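Side-chain contact in ESAT-6-like protein SAG1039 (Streptococcus agalactiae serogroup V, PDB 3GWK), which is a homodimeric WXG100-family protein of unestablished function, probably exported by a specialised secretion system as its ESAT-6-like relatives are: residues 33-38 with 55-60. Residues are numbered along the deposited sequence; the frame is centred on the assembly and turned at random.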
loop_
_atom_site.group_PDB
_atom_site.type_symbol
_atom_site.label_atom_id
_atom_site.label_comp_id
_atom_site.label_asym_id
_atom_site.label_seq_id
_atom_site.Cartn_x
_atom_site.Cartn_y
_atom_site.Cartn_z
ATOM N N LEU A 33 3.489 -8.993 -4.274
ATOM C CA LEU A 33 3.316 -9.286 -5.665
ATOM C C LEU A 33 4.331 -8.559 -6.551
ATOM O O LEU A 33 4.938 -9.140 -7.474
ATOM C CB LEU A 33 1.898 -8.899 -6.130
ATOM C CG LEU A 33 1.631 -9.178 -7.570
ATOM C CD1 LEU A 33 1.478 -10.710 -7.743
ATOM C CD2 LEU A 33 0.415 -8.422 -8.023
ATOM N N LEU A 34 4.465 -7.271 -6.305
ATOM C CA LEU A 34 5.335 -6.440 -7.143
ATOM C C LEU A 34 6.833 -6.614 -6.819
ATOM O O LEU A 34 7.658 -6.375 -7.694
ATOM C CB LEU A 34 4.913 -4.988 -7.055
ATOM C CG LEU A 34 3.465 -4.754 -7.616
ATOM C CD1 LEU A 34 3.102 -3.324 -7.552
ATOM C CD2 LEU A 34 3.379 -5.273 -9.084
ATOM N N THR A 35 7.147 -7.048 -5.600
ATOM C CA THR A 35 8.497 -7.489 -5.332
ATOM C C THR A 35 8.859 -8.656 -6.221
ATOM O O THR A 35 10.004 -8.718 -6.760
ATOM C CB THR A 35 8.668 -7.832 -3.834
ATOM O OG1 THR A 35 8.496 -6.637 -3.125
ATOM C CG2 THR A 35 10.112 -8.353 -3.551
ATOM N N GLN A 36 7.916 -9.589 -6.413
ATOM C CA GLN A 36 8.211 -10.700 -7.335
ATOM C C GLN A 36 8.365 -10.160 -8.743
ATOM O O GLN A 36 9.245 -10.590 -9.442
ATOM C CB GLN A 36 7.112 -11.809 -7.322
ATOM C CG GLN A 36 6.914 -12.485 -6.020
ATOM C CD GLN A 36 5.776 -13.514 -6.125
ATOM O OE1 GLN A 36 5.204 -13.767 -7.224
ATOM N NE2 GLN A 36 5.477 -14.148 -4.991
ATOM N N GLU A 37 7.449 -9.279 -9.154
ATOM C CA GLU A 37 7.576 -8.737 -10.551
ATOM C C GLU A 37 8.907 -8.009 -10.751
ATOM O O GLU A 37 9.555 -8.129 -11.808
ATOM C CB GLU A 37 6.412 -7.761 -10.862
ATOM C CG GLU A 37 5.044 -8.471 -10.952
ATOM C CD GLU A 37 5.064 -9.579 -12.012
ATOM O OE1 GLU A 37 5.258 -9.303 -13.214
ATOM O OE2 GLU A 37 4.842 -10.729 -11.613
ATOM N N GLN A 38 9.359 -7.291 -9.747
ATOM C CA GLN A 38 10.638 -6.603 -9.858
ATOM C C GLN A 38 11.770 -7.612 -10.145
ATOM O O GLN A 38 12.667 -7.331 -10.947
ATOM C CB GLN A 38 10.976 -5.824 -8.565
ATOM C CG GLN A 38 10.170 -4.513 -8.389
ATOM C CD GLN A 38 10.634 -3.433 -9.349
ATOM O OE1 GLN A 38 11.641 -2.698 -9.105
ATOM N NE2 GLN A 38 9.882 -3.253 -10.366
ATOM N N ALA A 55 16.271 0.970 -7.882
ATOM C CA ALA A 55 16.756 1.653 -6.700
ATOM C C ALA A 55 15.610 2.332 -5.960
ATOM O O ALA A 55 15.547 2.265 -4.740
ATOM C CB ALA A 55 17.843 2.651 -7.104
ATOM N N GLN A 56 14.710 2.992 -6.728
ATOM C CA GLN A 56 13.579 3.713 -6.098
ATOM C C GLN A 56 12.657 2.700 -5.403
ATOM O O GLN A 56 12.231 2.930 -4.273
ATOM C CB GLN A 56 12.767 4.571 -7.071
ATOM C CG GLN A 56 13.649 5.626 -7.705
ATOM C CD GLN A 56 12.921 6.284 -8.860
ATOM O OE1 GLN A 56 13.408 6.327 -10.000
ATOM N NE2 GLN A 56 11.793 6.852 -8.563
ATOM N N PHE A 57 12.356 1.584 -6.051
ATOM C CA PHE A 57 11.475 0.591 -5.483
ATOM C C PHE A 57 12.123 0.102 -4.171
ATOM O O PHE A 57 11.485 -0.036 -3.141
ATOM C CB PHE A 57 11.261 -0.527 -6.482
ATOM C CG PHE A 57 10.235 -1.538 -6.046
ATOM C CD1 PHE A 57 10.539 -2.496 -5.089
ATOM C CD2 PHE A 57 8.945 -1.494 -6.548
ATOM C CE1 PHE A 57 9.553 -3.410 -4.730
ATOM C CE2 PHE A 57 7.965 -2.380 -6.145
ATOM C CZ PHE A 57 8.262 -3.350 -5.257
ATOM N N ASN A 58 13.412 -0.166 -4.230
ATOM C CA ASN A 58 14.084 -0.764 -3.053
ATOM C C ASN A 58 14.175 0.215 -1.937
ATOM O O ASN A 58 14.078 -0.180 -0.727
ATOM C CB ASN A 58 15.531 -1.169 -3.426
ATOM C CG ASN A 58 15.578 -2.375 -4.292
ATOM O OD1 ASN A 58 14.594 -3.084 -4.505
ATOM N ND2 ASN A 58 16.722 -2.604 -4.837
ATOM N N GLU A 59 14.306 1.475 -2.246
ATOM C CA GLU A 59 14.319 2.527 -1.208
ATOM C C GLU A 59 12.923 2.724 -0.563
ATOM O O GLU A 59 12.767 3.033 0.679
ATOM C CB GLU A 59 14.713 3.839 -1.843
ATOM C CG GLU A 59 14.908 4.975 -0.885
ATOM C CD GLU A 59 15.590 6.183 -1.535
ATOM O OE1 GLU A 59 14.888 7.181 -1.812
ATOM O OE2 GLU A 59 16.797 6.093 -1.782
ATOM N N LEU A 60 11.866 2.604 -1.354
ATOM C CA LEU A 60 10.507 2.853 -0.823
ATOM C C LEU A 60 9.922 1.634 -0.148
ATOM O O LEU A 60 9.071 1.789 0.761
ATOM C CB LEU A 60 9.609 3.270 -1.998
ATOM C CG LEU A 60 9.846 4.738 -2.390
ATOM C CD1 LEU A 60 9.140 4.991 -3.713
ATOM C CD2 LEU A 60 9.333 5.662 -1.313
HETATM O O HOH W 1 13.419 -3.949 -7.061
#
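Phe57 reaches across to helix 10-44 and presents one face of its ring to Gln38, whose CG stands 3.6 Å from the ring centroid and only 3° off the normal, a CH-pi contact. With CG of Phe57 anti to the backbone N (chi1 -174°), this long, flat apolar group extends toward helix 10-44, whose axis approaches to 11.6 Å. Gln38 suits its place by joining a flexible apolar chain to an amide: bent at chi2, it lays its CG methylene on the ring and stacks the amide near the CB end, the two planes 22° apart. Leu34 CB packs 4.1 Å from Phe57 CE2, adding apolar cover on the buried side. These two helices run roughly antiparallel as the hairpin of a WXG100 subunit, and two hairpins make the four-helix bundle; Phe67 of the second subunit meets the Phe57 ring, while Leu71 of that subunit packs on Leu34. The side bearing Thr35 and Asn58 is exposed. Thr35 OG1, 3.8 Å from Phe57 CE1, sits at the ring edge and is hydrogen-bonded to Leu31 O. A water donates to Gln38 OE1 and to Asn58 OD1, a polar acceptor suited to this side, whereas Gln38 NE2 is hydrogen-bonded to Tyr20 OH of the second subunit.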